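Local coordinates for protein NAD(P)H-flavin oxidoreductase (Staphylococcus epidermidis ATCC 12228, PDB 3GBH) that probably acts as an NAD(P)H-dependent flavin oxidoreductase of the nitroreductase family, holding flavin mononucleotide as its redox cofactor, at residues 20-25 / 76-81; 66-71 / 173-178; 70-75 / 165-170; 83-88 / 186-191. All blocks are in the same frame, centred on the assembly; numbering follows the deposited sequence.

Contact 1 (20-25 / 76-81); sequences SVKVFD and SRQLTT. With FMN (flavin mononucleotide), chain H.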
loop_
_atom_site.group_PDB
_atom_site.type_symbol
_atom_site.label_atom_id
_atom_site.label_comp_id
_atom_site.label_asym_id
_atom_site.label_seq_id
_atom_site.Cartn_x
_atom_site.Cartn_y
_atom_site.Cartn_z
ATOM N N SER B 20 23.257 16.652 6.273
ATOM C CA SER B 20 24.562 17.075 6.795
ATOM C C SER B 20 24.490 18.508 7.302
ATOM O O SER B 20 24.484 19.466 6.528
ATOM C CB SER B 20 25.655 16.971 5.723
ATOM O OG SER B 20 25.990 15.616 5.468
ATOM N N VAL B 21 24.481 18.646 8.616
ATOM C CA VAL B 21 24.561 19.936 9.271
ATOM C C VAL B 21 26.040 20.181 9.539
ATOM O O VAL B 21 26.724 19.297 10.039
ATOM C CB VAL B 21 23.749 19.904 10.585
ATOM C CG1 VAL B 21 24.071 21.074 11.465
ATOM C CG2 VAL B 21 22.263 19.830 10.258
ATOM N N LYS B 22 26.523 21.366 9.180
ATOM C CA LYS B 22 27.945 21.722 9.320
ATOM C C LYS B 22 28.258 22.810 10.365
ATOM O O LYS B 22 29.426 23.062 10.661
ATOM C CB LYS B 22 28.482 22.110 7.933
ATOM C CG LYS B 22 28.217 20.984 6.931
ATOM C CD LYS B 22 28.976 21.098 5.654
ATOM C CE LYS B 22 28.601 19.929 4.746
ATOM N NZ LYS B 22 29.527 19.862 3.585
ATOM N N VAL B 23 27.219 23.436 10.919
ATOM C CA VAL B 23 27.366 24.443 11.964
ATOM C C VAL B 23 26.433 24.049 13.127
ATOM O O VAL B 23 25.212 23.997 12.968
ATOM C CB VAL B 23 27.007 25.837 11.434
ATOM C CG1 VAL B 23 27.275 26.906 12.474
ATOM C CG2 VAL B 23 27.796 26.127 10.150
ATOM N N PHE B 24 27.035 23.747 14.271
ATOM C CA PHE B 24 26.331 23.335 15.466
ATOM C C PHE B 24 26.409 24.422 16.537
ATOM O O PHE B 24 27.201 25.369 16.434
ATOM C CB PHE B 24 26.950 22.063 16.026
ATOM C CG PHE B 24 27.017 20.949 15.038
ATOM C CD1 PHE B 24 25.976 20.039 14.935
ATOM C CD2 PHE B 24 28.122 20.805 14.200
ATOM C CE1 PHE B 24 26.032 19.003 14.013
ATOM C CE2 PHE B 24 28.180 19.753 13.264
ATOM C CZ PHE B 24 27.139 18.860 13.182
ATOM N N ASP B 25 25.553 24.280 17.545
ATOM C CA ASP B 25 25.553 25.146 18.693
ATOM C C ASP B 25 26.792 24.807 19.546
ATOM O O ASP B 25 26.917 23.739 20.163
ATOM C CB ASP B 25 24.229 25.012 19.456
ATOM C CG ASP B 25 24.143 25.924 20.680
ATOM O OD1 ASP B 25 25.162 26.533 21.076
ATOM O OD2 ASP B 25 23.047 26.006 21.262
ATOM N N SER B 76 37.092 22.371 9.841
ATOM C CA SER B 76 37.415 22.941 11.139
ATOM C C SER B 76 36.171 23.461 11.861
ATOM O O SER B 76 36.081 23.378 13.086
ATOM C CB SER B 76 38.452 24.070 11.001
ATOM O OG SER B 76 37.892 25.138 10.242
ATOM N N ARG B 77 35.197 23.971 11.123
ATOM C CA ARG B 77 34.014 24.509 11.778
ATOM C C ARG B 77 33.179 23.413 12.425
ATOM O O ARG B 77 32.658 23.600 13.526
ATOM C CB ARG B 77 33.161 25.329 10.820
ATOM C CG ARG B 77 32.270 26.290 11.569
ATOM C CD ARG B 77 31.859 27.472 10.739
ATOM N NE ARG B 77 31.174 28.453 11.583
ATOM C CZ ARG B 77 30.201 29.265 11.172
ATOM N NH1 ARG B 77 29.760 29.226 9.915
ATOM N NH2 ARG B 77 29.654 30.118 12.034
ATOM N N GLN B 78 33.056 22.272 11.740
ATOM C CA GLN B 78 32.313 21.158 12.287
ATOM C C GLN B 78 33.007 20.706 13.564
ATOM O O GLN B 78 32.348 20.496 14.571
ATOM C CB GLN B 78 32.208 19.967 11.316
ATOM C CG GLN B 78 31.422 20.209 10.038
ATOM C CD GLN B 78 32.335 20.593 8.889
ATOM O OE1 GLN B 78 33.154 21.497 9.016
ATOM N NE2 GLN B 78 32.213 19.883 7.773
ATOM N N LEU B 79 34.331 20.565 13.517
ATOM C CA LEU B 79 35.101 20.141 14.691
ATOM C C LEU B 79 34.936 21.097 15.876
ATOM O O LEU B 79 34.681 20.660 17.007
ATOM C CB LEU B 79 36.601 20.036 14.374
ATOM C CG LEU B 79 37.461 19.547 15.546
ATOM C CD1 LEU B 79 37.070 18.092 15.992
ATOM C CD2 LEU B 79 38.909 19.629 15.189
ATOM N N THR B 80 35.133 22.386 15.615
ATOM C CA THR B 80 34.986 23.421 16.634
ATOM C C THR B 80 33.617 23.479 17.295
ATOM O O THR B 80 33.505 23.511 18.533
ATOM C CB THR B 80 35.233 24.784 16.010
ATOM O OG1 THR B 80 36.605 24.850 15.597
ATOM C CG2 THR B 80 34.919 25.929 17.017
ATOM N N THR B 81 32.572 23.499 16.474
ATOM C CA THR B 81 31.237 23.789 16.978
ATOM C C THR B 81 30.491 22.552 17.517
ATOM O O THR B 81 29.572 22.684 18.330
ATOM C CB THR B 81 30.411 24.548 15.939
ATOM O OG1 THR B 81 30.131 23.693 14.823
ATOM C CG2 THR B 81 31.161 25.822 15.452
HETATM N N1 FMN H . 30.978 16.734 4.295
HETATM C C2 FMN H . 31.921 17.679 4.674
HETATM O O2 FMN H . 31.603 18.850 4.903
HETATM N N3 FMN H . 33.235 17.305 4.775
HETATM C C4 FMN H . 33.631 15.989 4.522
HETATM O O4 FMN H . 34.836 15.687 4.619
HETATM C C4A FMN H . 32.688 15.055 4.126
HETATM N N5 FMN H . 33.039 13.750 3.826
HETATM C C5A FMN H . 32.073 12.768 3.766
HETATM C C6 FMN H . 32.419 11.407 3.824
HETATM C C7 FMN H . 31.449 10.428 3.768
HETATM C C7M FMN H . 31.836 8.975 3.825
HETATM C C8 FMN H . 30.107 10.798 3.632
HETATM C C8M FMN H . 28.998 9.793 3.571
HETATM C C9 FMN H . 29.765 12.137 3.572
HETATM C C9A FMN H . 30.729 13.147 3.647
HETATM N N10 FMN H . 30.389 14.508 3.607
HETATM C C10 FMN H . 31.347 15.441 4.005
HETATM C "C1'" FMN H . 28.938 14.943 3.559
HETATM C "C2'" FMN H . 28.451 14.758 2.122
HETATM O "O2'" FMN H . 28.915 15.810 1.292
HETATM C "C3'" FMN H . 26.919 14.694 2.118
HETATM O "O3'" FMN H . 26.511 13.536 2.804
HETATM C "C4'" FMN H . 26.295 14.704 0.723
HETATM O "O4'" FMN H . 26.579 15.955 0.094
HETATM C "C5'" FMN H . 24.789 14.479 0.818
HETATM O "O5'" FMN H . 24.186 15.519 1.578
HETATM P P FMN H . 23.326 15.170 2.878
HETATM O O1P FMN H . 22.772 16.432 3.473
HETATM O O2P FMN H . 24.217 14.418 3.823
HETATM O O3P FMN H . 22.184 14.253 2.508
#
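The loop 20-25 passes along one side of helix 76-81 with two close backbone approaches, the CA of Lys-22 lying 5.3 Å from the CA of Gln-78 and the CA of Phe-24 lying 5.2 Å from the CA of Thr-81. In this nitroreductase-family fold both segments contribute to the FMN pocket, while their far ends are pinned by a hydrogen bond from Phe-24 N to Thr-81 OG1 (3.1 Å, nearly straight at 167°). Thr-81 keeps its hydroxyl between its own backbone N and carbonyl carbon (chi1 68°), from where OG1 also donates to Arg-77 O at 2.8 Å. That carbonyl is gripped from opposite faces of its plane by OG1 and by Thr-81 N. OG1 further meets the edge of the Phe-24 ring, close to the ring plane; Val-21 CG1 lies over one face of the same ring, and the ring packs against Ala-190 of the sheet.

Nearer the surface, Val-23 lies over one face of the Arg-77 guanidinium, with CG1 3.9 Å above the plane and over its centre. Lys-22 and Gln-78 run side by side toward the isoalloxazine. Lys-22, extended beyond CG, donates NZ to FMN O2 at 2.7 Å; its charge would probably favour negative charge on the pyrimidine end of a reduced flavin. Gln-78 bends at chi2 (95°) and brings NE2 close to the same oxygen while bonding to Asn-162. At the phosphate, Ser-20 supplies two donors to different oxygens, N to FMN O1P at 2.9 Å and OG to FMN O2P at 2.7 Å.

Contact 2 (66-71 / 173-178); sequences EKVKES and ADIIGY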
loop_
_atom_site.group_PDB
_atom_site.type_symbol
_atom_site.label_atom_id
_atom_site.label_comp_id
_atom_site.label_asym_id
_atom_site.label_seq_id
_atom_site.Cartn_x
_atom_site.Cartn_y
_atom_site.Cartn_z
ATOM N N GLU B 66 41.704 20.232 20.100
ATOM C CA GLU B 66 42.878 20.976 19.702
ATOM C C GLU B 66 43.943 20.072 19.089
ATOM O O GLU B 66 44.592 20.452 18.103
ATOM C CB GLU B 66 43.476 21.702 20.894
ATOM C CG GLU B 66 44.692 22.531 20.551
ATOM C CD GLU B 66 44.421 23.610 19.528
ATOM O OE1 GLU B 66 43.301 24.159 19.517
ATOM O OE2 GLU B 66 45.356 23.925 18.755
ATOM N N LYS B 67 44.128 18.885 19.675
ATOM C CA LYS B 67 45.101 17.930 19.158
ATOM C C LYS B 67 44.760 17.436 17.779
ATOM O O LYS B 67 45.656 17.204 16.978
ATOM C CB LYS B 67 45.258 16.731 20.092
ATOM C CG LYS B 67 46.048 17.056 21.344
ATOM C CD LYS B 67 46.129 15.809 22.230
ATOM C CE LYS B 67 47.117 15.971 23.363
ATOM N NZ LYS B 67 46.955 14.871 24.371
ATOM N N VAL B 68 43.475 17.251 17.492
ATOM C CA VAL B 68 43.097 16.750 16.167
ATOM C C VAL B 68 42.760 17.877 15.174
ATOM O O VAL B 68 42.394 17.597 14.031
ATOM C CB VAL B 68 41.943 15.768 16.230
ATOM C CG1 VAL B 68 42.231 14.657 17.236
ATOM C CG2 VAL B 68 40.650 16.478 16.548
ATOM N N LYS B 69 42.921 19.137 15.583
ATOM C CA LYS B 69 42.405 20.248 14.796
ATOM C C LYS B 69 43.023 20.256 13.394
ATOM O O LYS B 69 42.303 20.283 12.412
ATOM C CB LYS B 69 42.660 21.572 15.519
ATOM C CG LYS B 69 42.058 22.826 14.861
ATOM C CD LYS B 69 42.621 24.109 15.521
ATOM N N GLU B 70 44.347 20.207 13.299
ATOM C CA GLU B 70 45.023 20.274 11.994
ATOM C C GLU B 70 44.620 19.093 11.107
ATOM O O GLU B 70 44.470 19.256 9.902
ATOM C CB GLU B 70 46.556 20.373 12.150
ATOM N N SER B 71 44.397 17.925 11.710
ATOM C CA SER B 71 43.946 16.752 10.962
ATOM C C SER B 71 42.552 16.880 10.335
ATOM O O SER B 71 42.191 16.058 9.496
ATOM C CB SER B 71 43.962 15.509 11.857
ATOM O OG SER B 71 45.259 15.304 12.390
ATOM N N ALA B 173 45.101 7.952 14.130
ATOM C CA ALA B 173 45.263 6.948 15.212
ATOM C C ALA B 173 46.369 7.341 16.173
ATOM O O ALA B 173 46.184 7.343 17.397
ATOM C CB ALA B 173 45.530 5.530 14.647
ATOM N N ASP B 174 47.530 7.683 15.621
ATOM C CA ASP B 174 48.652 8.099 16.443
ATOM C C ASP B 174 48.330 9.324 17.306
ATOM O O ASP B 174 48.779 9.424 18.455
ATOM C CB ASP B 174 49.872 8.421 15.569
ATOM C CG ASP B 174 50.438 7.188 14.850
ATOM O OD1 ASP B 174 50.435 6.072 15.446
ATOM O OD2 ASP B 174 50.891 7.350 13.684
ATOM N N ILE B 175 47.607 10.280 16.730
ATOM C CA ILE B 175 47.316 11.540 17.401
ATOM C C ILE B 175 46.425 11.293 18.621
ATOM O O ILE B 175 46.655 11.840 19.678
ATOM C CB ILE B 175 46.667 12.587 16.427
ATOM C CG1 ILE B 175 47.695 13.042 15.388
ATOM C CG2 ILE B 175 46.149 13.798 17.191
ATOM C CD1 ILE B 175 47.108 13.782 14.200
ATOM N N ILE B 176 45.425 10.446 18.486
ATOM C CA ILE B 176 44.504 10.225 19.597
ATOM C C ILE B 176 44.935 9.104 20.540
ATOM O O ILE B 176 44.366 8.959 21.615
ATOM C CB ILE B 176 43.051 10.027 19.137
ATOM C CG1 ILE B 176 42.834 8.671 18.488
ATOM C CG2 ILE B 176 42.643 11.151 18.160
ATOM C CD1 ILE B 176 41.395 8.472 18.046
ATOM N N GLY B 177 45.940 8.333 20.128
ATOM C CA GLY B 177 46.515 7.298 20.962
ATOM C C GLY B 177 45.931 5.926 20.772
ATOM O O GLY B 177 45.757 5.196 21.752
ATOM N N TYR B 178 45.590 5.579 19.529
ATOM C CA TYR B 178 45.176 4.228 19.181
ATOM C C TYR B 178 46.277 3.606 18.349
ATOM O O TYR B 178 46.958 4.301 17.579
ATOM C CB TYR B 178 43.882 4.228 18.376
ATOM C CG TYR B 178 42.615 4.566 19.142
ATOM C CD1 TYR B 178 42.646 5.149 20.408
ATOM C CD2 TYR B 178 41.383 4.315 18.582
ATOM C CE1 TYR B 178 41.469 5.460 21.082
ATOM C CE2 TYR B 178 40.210 4.623 19.243
ATOM C CZ TYR B 178 40.256 5.186 20.486
ATOM O OH TYR B 178 39.075 5.459 21.126
#
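Ile-175 carries most of this contact, its two branches reaching different parts of 66-71. CG2 rests 3.4 Å from the carbonyl oxygen Lys-67 O and also reaches Val-68 CG1 at 4.0 Å. The other branch is stretched out (chi2 166°) and carries CD1 to the hydroxyl of Ser-71. The separation there, 3.0 Å between Ile-175 CD1 and Ser-71 OG, is too short for a relaxed contact of methyl and oxygen, and its exact value is doubtful. Val-68 and Ile-175 cross obliquely, and Val-68 meets Ile-176 at a similar slant through a closer pair of methyls, Val-68 CG1 and Ile-176 CG2, 3.6 Å apart. One methyl of Val-68 thus touches both isoleucines.

The two short helices 62-68 and 172-176 pack here beside the central antiparallel sheet of the nitroreductase fold, where Ile-176 touches Ala-57 and Phe-89 on neighbouring strands. With chi1 at 73°, Ile-176 holds CG1 between its backbone N and carbonyl carbon, while CG2 is turned to Val-68. The CG1 branch ends in CD1, which lies 4.0 Å above the plane of the Tyr-178 ring and over the ring centre.

Helix 172-176 stops at Gly-177, the first residue to leave helical angles, with a positive phi of 93°. Ala-173 O accepts from both Gly-177 N, at 2.9 Å, and Tyr-178 N, at 2.8 Å, and the chain turns away there. At the interface with the second subunit, Tyr-178 OH is hydrogen-bonded to Glu-211 of that subunit and Ile-176 packs on its Leu-213.

Contact 3 (70-75 / 165-170); sequences ESFGFN and GGFDKE. With FMN (flavin mononucleotide), chain H.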
loop_
_atom_site.group_PDB
_atom_site.type_symbol
_atom_site.label_atom_id
_atom_site.label_comp_id
_atom_site.label_asym_id
_atom_site.label_seq_id
_atom_site.Cartn_x
_atom_site.Cartn_y
_atom_site.Cartn_z
ATOM N N GLU B 70 44.347 20.207 13.299
ATOM C CA GLU B 70 45.023 20.274 11.994
ATOM C C GLU B 70 44.620 19.093 11.107
ATOM O O GLU B 70 44.470 19.256 9.902
ATOM C CB GLU B 70 46.556 20.373 12.150
ATOM N N SER B 71 44.397 17.925 11.710
ATOM C CA SER B 71 43.946 16.752 10.962
ATOM C C SER B 71 42.552 16.880 10.335
ATOM O O SER B 71 42.191 16.058 9.496
ATOM C CB SER B 71 43.962 15.509 11.857
ATOM O OG SER B 71 45.259 15.304 12.390
ATOM N N PHE B 72 41.741 17.844 10.765
ATOM C CA PHE B 72 40.428 18.002 10.153
ATOM C C PHE B 72 40.377 19.027 9.052
ATOM O O PHE B 72 39.357 19.154 8.382
ATOM C CB PHE B 72 39.327 18.176 11.202
ATOM C CG PHE B 72 38.884 16.878 11.754
ATOM C CD1 PHE B 72 39.600 16.280 12.768
ATOM C CD2 PHE B 72 37.820 16.205 11.205
ATOM C CE1 PHE B 72 39.238 15.029 13.251
ATOM C CE2 PHE B 72 37.442 14.955 11.688
ATOM C CZ PHE B 72 38.151 14.361 12.702
ATOM N N GLY B 73 41.490 19.686 8.794
ATOM C CA GLY B 73 41.641 20.461 7.553
ATOM C C GLY B 73 40.522 21.451 7.329
ATOM O O GLY B 73 40.296 22.315 8.169
ATOM N N PHE B 74 39.799 21.319 6.213
ATOM C CA PHE B 74 38.760 22.281 5.884
ATOM C C PHE B 74 37.466 21.963 6.621
ATOM O O PHE B 74 36.489 22.693 6.460
ATOM C CB PHE B 74 38.505 22.387 4.358
ATOM C CG PHE B 74 39.704 22.880 3.572
ATOM C CD1 PHE B 74 40.058 24.229 3.583
ATOM C CD2 PHE B 74 40.497 21.984 2.846
ATOM C CE1 PHE B 74 41.171 24.677 2.876
ATOM C CE2 PHE B 74 41.614 22.427 2.131
ATOM C CZ PHE B 74 41.953 23.772 2.147
ATOM N N ASN B 75 37.458 20.913 7.439
ATOM C CA ASN B 75 36.317 20.609 8.296
ATOM C C ASN B 75 36.421 21.215 9.730
ATOM O O ASN B 75 35.904 20.663 10.720
ATOM C CB ASN B 75 36.106 19.094 8.293
ATOM C CG ASN B 75 35.701 18.581 6.937
ATOM O OD1 ASN B 75 34.681 18.992 6.418
ATOM N ND2 ASN B 75 36.485 17.681 6.351
ATOM N N GLY B 165 34.866 12.423 5.773
ATOM C CA GLY B 165 35.943 11.573 5.293
ATOM C C GLY B 165 37.184 12.398 5.047
ATOM O O GLY B 165 38.269 11.861 4.925
ATOM N N GLY B 166 37.023 13.721 5.041
ATOM C CA GLY B 166 38.103 14.639 4.780
ATOM C C GLY B 166 38.945 14.962 5.989
ATOM O O GLY B 166 39.031 16.120 6.385
ATOM N N PHE B 167 39.570 13.936 6.566
ATOM C CA PHE B 167 40.530 14.126 7.642
ATOM C C PHE B 167 41.782 13.283 7.386
ATOM O O PHE B 167 41.774 12.385 6.540
ATOM C CB PHE B 167 39.890 13.872 9.038
ATOM C CG PHE B 167 39.394 12.470 9.272
ATOM C CD1 PHE B 167 38.218 12.022 8.702
ATOM C CD2 PHE B 167 40.078 11.614 10.120
ATOM C CE1 PHE B 167 37.752 10.745 8.941
ATOM C CE2 PHE B 167 39.622 10.358 10.349
ATOM C CZ PHE B 167 38.465 9.911 9.761
ATOM N N ASP B 168 42.844 13.592 8.118
ATOM C CA ASP B 168 44.145 12.918 7.968
ATOM C C ASP B 168 44.118 11.519 8.577
ATOM O O ASP B 168 44.478 11.321 9.729
ATOM C CB ASP B 168 45.242 13.780 8.603
ATOM C CG ASP B 168 46.647 13.208 8.412
ATOM O OD1 ASP B 168 46.793 12.111 7.821
ATOM O OD2 ASP B 168 47.598 13.857 8.893
ATOM N N LYS B 169 43.714 10.550 7.767
ATOM C CA LYS B 169 43.635 9.155 8.186
ATOM C C LYS B 169 44.987 8.486 8.430
ATOM O O LYS B 169 45.084 7.520 9.189
ATOM C CB LYS B 169 42.855 8.388 7.135
ATOM C CG LYS B 169 41.371 8.736 7.215
ATOM C CD LYS B 169 40.599 8.107 6.081
ATOM C CE LYS B 169 39.150 8.499 6.145
ATOM N NZ LYS B 169 38.427 8.161 4.904
ATOM N N GLU B 170 46.021 8.990 7.779
ATOM C CA GLU B 170 47.371 8.468 7.983
ATOM C C GLU B 170 47.880 8.666 9.405
ATOM O O GLU B 170 48.659 7.874 9.892
ATOM C CB GLU B 170 48.349 9.141 7.029
ATOM C CG GLU B 170 48.089 8.849 5.572
ATOM C CD GLU B 170 48.280 7.384 5.216
ATOM O OE1 GLU B 170 49.380 6.847 5.501
ATOM O OE2 GLU B 170 47.328 6.776 4.654
HETATM N N1 FMN H . 30.978 16.734 4.295
HETATM C C2 FMN H . 31.921 17.679 4.674
HETATM O O2 FMN H . 31.603 18.850 4.903
HETATM N N3 FMN H . 33.235 17.305 4.775
HETATM C C4 FMN H . 33.631 15.989 4.522
HETATM O O4 FMN H . 34.836 15.687 4.619
HETATM C C4A FMN H . 32.688 15.055 4.126
HETATM N N5 FMN H . 33.039 13.750 3.826
HETATM C C5A FMN H . 32.073 12.768 3.766
HETATM C C6 FMN H . 32.419 11.407 3.824
HETATM C C7 FMN H . 31.449 10.428 3.768
HETATM C C7M FMN H . 31.836 8.975 3.825
HETATM C C8 FMN H . 30.107 10.798 3.632
HETATM C C8M FMN H . 28.998 9.793 3.571
HETATM C C9 FMN H . 29.765 12.137 3.572
HETATM C C9A FMN H . 30.729 13.147 3.647
HETATM N N10 FMN H . 30.389 14.508 3.607
HETATM C C10 FMN H . 31.347 15.441 4.005
HETATM C "C1'" FMN H . 28.938 14.943 3.559
HETATM C "C2'" FMN H . 28.451 14.758 2.122
HETATM O "O2'" FMN H . 28.915 15.810 1.292
HETATM C "C3'" FMN H . 26.919 14.694 2.118
HETATM O "O3'" FMN H . 26.511 13.536 2.804
HETATM C "C4'" FMN H . 26.295 14.704 0.723
HETATM O "O4'" FMN H . 26.579 15.955 0.094
HETATM C "C5'" FMN H . 24.789 14.479 0.818
HETATM O "O5'" FMN H . 24.186 15.519 1.578
HETATM P P FMN H . 23.326 15.170 2.878
HETATM O O1P FMN H . 22.772 16.432 3.473
HETATM O O2P FMN H . 24.217 14.418 3.823
HETATM O O3P FMN H . 22.184 14.253 2.508
#
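The rings of Phe-72 and Phe-167 lie almost parallel, with planes at 10°, but are slid so far apart that they barely overlap, their centroids being 5.2 Å from each other. What covers one face of Phe-72 is instead the Phe-167 methylene: CB stands 3.9 Å from the Phe-72 ring centroid and 17° off the ring normal, a CH-pi contact. Lys-169 CG lies over one face of the Phe-167 ring, toward its rim, and both rings press on Ala-188 and Ile-87 of the sheet.

A third flat group, the Asn-75 amide, joins the two loops to the flavin in the FMN site of this nitroreductase-family protein. ND2 donates to Gly-166 O at 3.0 Å, the acceptor lying in the amide plane but the donor standing 37° out of the carbonyl plane, and also to FMN O4 at 3.1 Å. OD1 accepts from FMN N3 at 2.8 Å, so three bonds, one of them to the protein, fix the rotation of the amide. Gly-166, the centre of an inverse gamma turn, adds its N to FMN O4 at 3.0 Å. Further from the flavin, Asp-168 N donates to Ser-71 O at 2.9 Å, while Asp-168 OD2 is held by Asn-171.

Contact 4 (83-88 / 186-191); sequences SAMLII and VLAIAI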
loop_
_atom_site.group_PDB
_atom_site.type_symbol
_atom_site.label_atom_id
_atom_site.label_comp_id
_atom_site.label_asym_id
_atom_site.label_seq_id
_atom_site.Cartn_x
_atom_site.Cartn_y
_atom_site.Cartn_z
ATOM N N SER B 83 29.170 19.138 19.369
ATOM C CA SER B 83 29.169 18.631 20.738
ATOM C C SER B 83 30.265 17.577 20.888
ATOM O O SER B 83 30.890 17.475 21.929
ATOM C CB SER B 83 27.809 18.047 21.092
ATOM O OG SER B 83 26.845 19.082 21.170
ATOM N N ALA B 84 30.457 16.780 19.830
ATOM C CA ALA B 84 31.525 15.806 19.795
ATOM C C ALA B 84 31.866 15.539 18.339
ATOM O O ALA B 84 30.979 15.617 17.465
ATOM C CB ALA B 84 31.071 14.472 20.500
HETATM N N MSE B 85 33.135 15.209 18.085
HETATM C CA MSE B 85 33.536 14.599 16.815
HETATM C C MSE B 85 33.778 13.117 17.058
HETATM O O MSE B 85 34.735 12.733 17.741
HETATM C CB MSE B 85 34.805 15.247 16.285
HETATM C CG MSE B 85 35.290 14.667 14.953
HETATM SE SE MSE B 85 34.065 14.975 13.471
HETATM C CE MSE B 85 34.520 16.821 13.139
ATOM N N LEU B 86 32.913 12.289 16.495
ATOM C CA LEU B 86 33.031 10.849 16.609
ATOM C C LEU B 86 34.005 10.405 15.533
ATOM O O LEU B 86 33.827 10.771 14.388
ATOM C CB LEU B 86 31.678 10.179 16.399
ATOM C CG LEU B 86 30.489 10.717 17.206
ATOM C CD1 LEU B 86 29.247 9.860 16.987
ATOM C CD2 LEU B 86 30.822 10.797 18.679
ATOM N N ILE B 87 35.049 9.674 15.902
ATOM C CA ILE B 87 35.926 9.064 14.903
ATOM C C ILE B 87 35.798 7.557 15.051
ATOM O O ILE B 87 36.099 7.009 16.110
ATOM C CB ILE B 87 37.371 9.506 15.055
ATOM C CG1 ILE B 87 37.455 11.041 15.167
ATOM C CG2 ILE B 87 38.225 9.007 13.868
ATOM C CD1 ILE B 87 38.883 11.582 15.442
ATOM N N ILE B 88 35.335 6.896 13.989
ATOM C CA ILE B 88 35.050 5.475 14.029
ATOM C C ILE B 88 36.188 4.739 13.333
ATOM O O ILE B 88 36.529 5.037 12.201
ATOM C CB ILE B 88 33.724 5.155 13.352
ATOM C CG1 ILE B 88 32.569 5.867 14.080
ATOM C CG2 ILE B 88 33.481 3.640 13.311
ATOM C CD1 ILE B 88 31.345 6.039 13.223
ATOM N N VAL B 186 37.750 4.749 9.698
ATOM C CA VAL B 186 36.757 4.476 8.662
ATOM C C VAL B 186 36.087 5.780 8.236
ATOM O O VAL B 186 36.145 6.183 7.080
ATOM C CB VAL B 186 35.696 3.460 9.151
ATOM C CG1 VAL B 186 34.643 3.243 8.055
ATOM C CG2 VAL B 186 36.360 2.120 9.545
ATOM N N LEU B 187 35.468 6.453 9.195
ATOM C CA LEU B 187 34.927 7.777 8.951
ATOM C C LEU B 187 34.720 8.483 10.261
ATOM O O LEU B 187 34.759 7.832 11.302
ATOM C CB LEU B 187 33.601 7.695 8.204
ATOM C CG LEU B 187 32.331 7.405 8.943
ATOM C CD1 LEU B 187 31.075 7.761 8.039
ATOM C CD2 LEU B 187 32.314 5.963 9.389
ATOM N N ALA B 188 34.543 9.805 10.193
ATOM C CA ALA B 188 34.222 10.616 11.364
ATOM C C ALA B 188 32.777 11.090 11.258
ATOM O O ALA B 188 32.217 11.110 10.157
ATOM C CB ALA B 188 35.155 11.779 11.470
ATOM N N ILE B 189 32.165 11.448 12.391
ATOM C CA ILE B 189 30.803 11.972 12.403
ATOM C C ILE B 189 30.716 13.123 13.390
ATOM O O ILE B 189 30.864 12.891 14.589
ATOM C CB ILE B 189 29.763 10.890 12.791
ATOM C CG1 ILE B 189 29.904 9.616 11.934
ATOM C CG2 ILE B 189 28.317 11.450 12.677
ATOM C CD1 ILE B 189 28.895 8.526 12.268
ATOM N N ALA B 190 30.516 14.358 12.905
ATOM C CA ALA B 190 30.262 15.480 13.808
ATOM C C ALA B 190 28.847 15.321 14.319
ATOM O O ALA B 190 27.956 15.005 13.542
ATOM C CB ALA B 190 30.413 16.883 13.086
ATOM N N ILE B 191 28.630 15.579 15.606
ATOM C CA ILE B 191 27.289 15.474 16.175
ATOM C C ILE B 191 27.063 16.645 17.128
ATOM O O ILE B 191 27.975 17.085 17.814
ATOM C CB ILE B 191 27.093 14.100 16.877
ATOM C CG1 ILE B 191 25.649 13.934 17.388
ATOM C CG2 ILE B 191 28.097 13.909 18.040
ATOM C CD1 ILE B 191 25.369 12.513 17.913
#
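Ile-88 CD1 meets Ile-189 CD1 at 3.6 Å and Leu-187 CD2 at 4.0 Å, in the denser part of the contact. Their strands, 84-88 and 186-191, run antiparallel at 164° as neighbours at the middle of the four-stranded sheet of this nitroreductase fold. The face carrying these three residues with Ala-84, Leu-86 and Ile-191 turns to helix 132-156; on it Ile-191 CG2 lies 3.9 Å from Ala-84 CB. On the other face side chains touch each other less: selenomethionine Met-85 folds back (chi2 65°, chi3 78°) to set SE 3.9 Å from Ala-188 CB, and Ile-87 CG1 stays 4.4 Å from that same CB. This side is no more open to solvent, because Phe-24, Phe-72 and Phe-167 lie against its small alanines.

Classic beta bulges mark both ends, Ser-83 and Ala-84 facing Ile-191, and Val-186 and Leu-187 facing Ile-88. Between them Leu-86 and Ile-189 form a reciprocal hydrogen-bonded pair, with Ile-189 N to Leu-86 O at 2.7 Å. Met-85 and Ile-87 bond onward to strand 54-59, Ala-188 and Ala-190 to strand 160-164. Backbone bonds thus set the strand register, while buried, uncharged side chains pack between sheet and helix.

Contact 4 is the deep core, its centre about 7 Å from the centre of the chain; contacts 1, 2 and 3 have theirs about 17 Å away, yet 2 and 3 are buried and contact 1 only partly so. Contacts 1 and 3 both touch FMN and combine polar bonds with aromatic packing, whereas contact 2, beside the second subunit, has no hydrogen bond between its segments. Ser-71 serves contacts 2 and 3, with its side chain in the first and its carbonyl in the second. Leu-79 ties contact 1 to its neighbours, its CD2 lying 3.8 Å from Val-68 CG2 and its CD1 3.6 Å from Met-85 CB. Phe-72 CZ likewise reaches Met-85 CG at 3.7 Å.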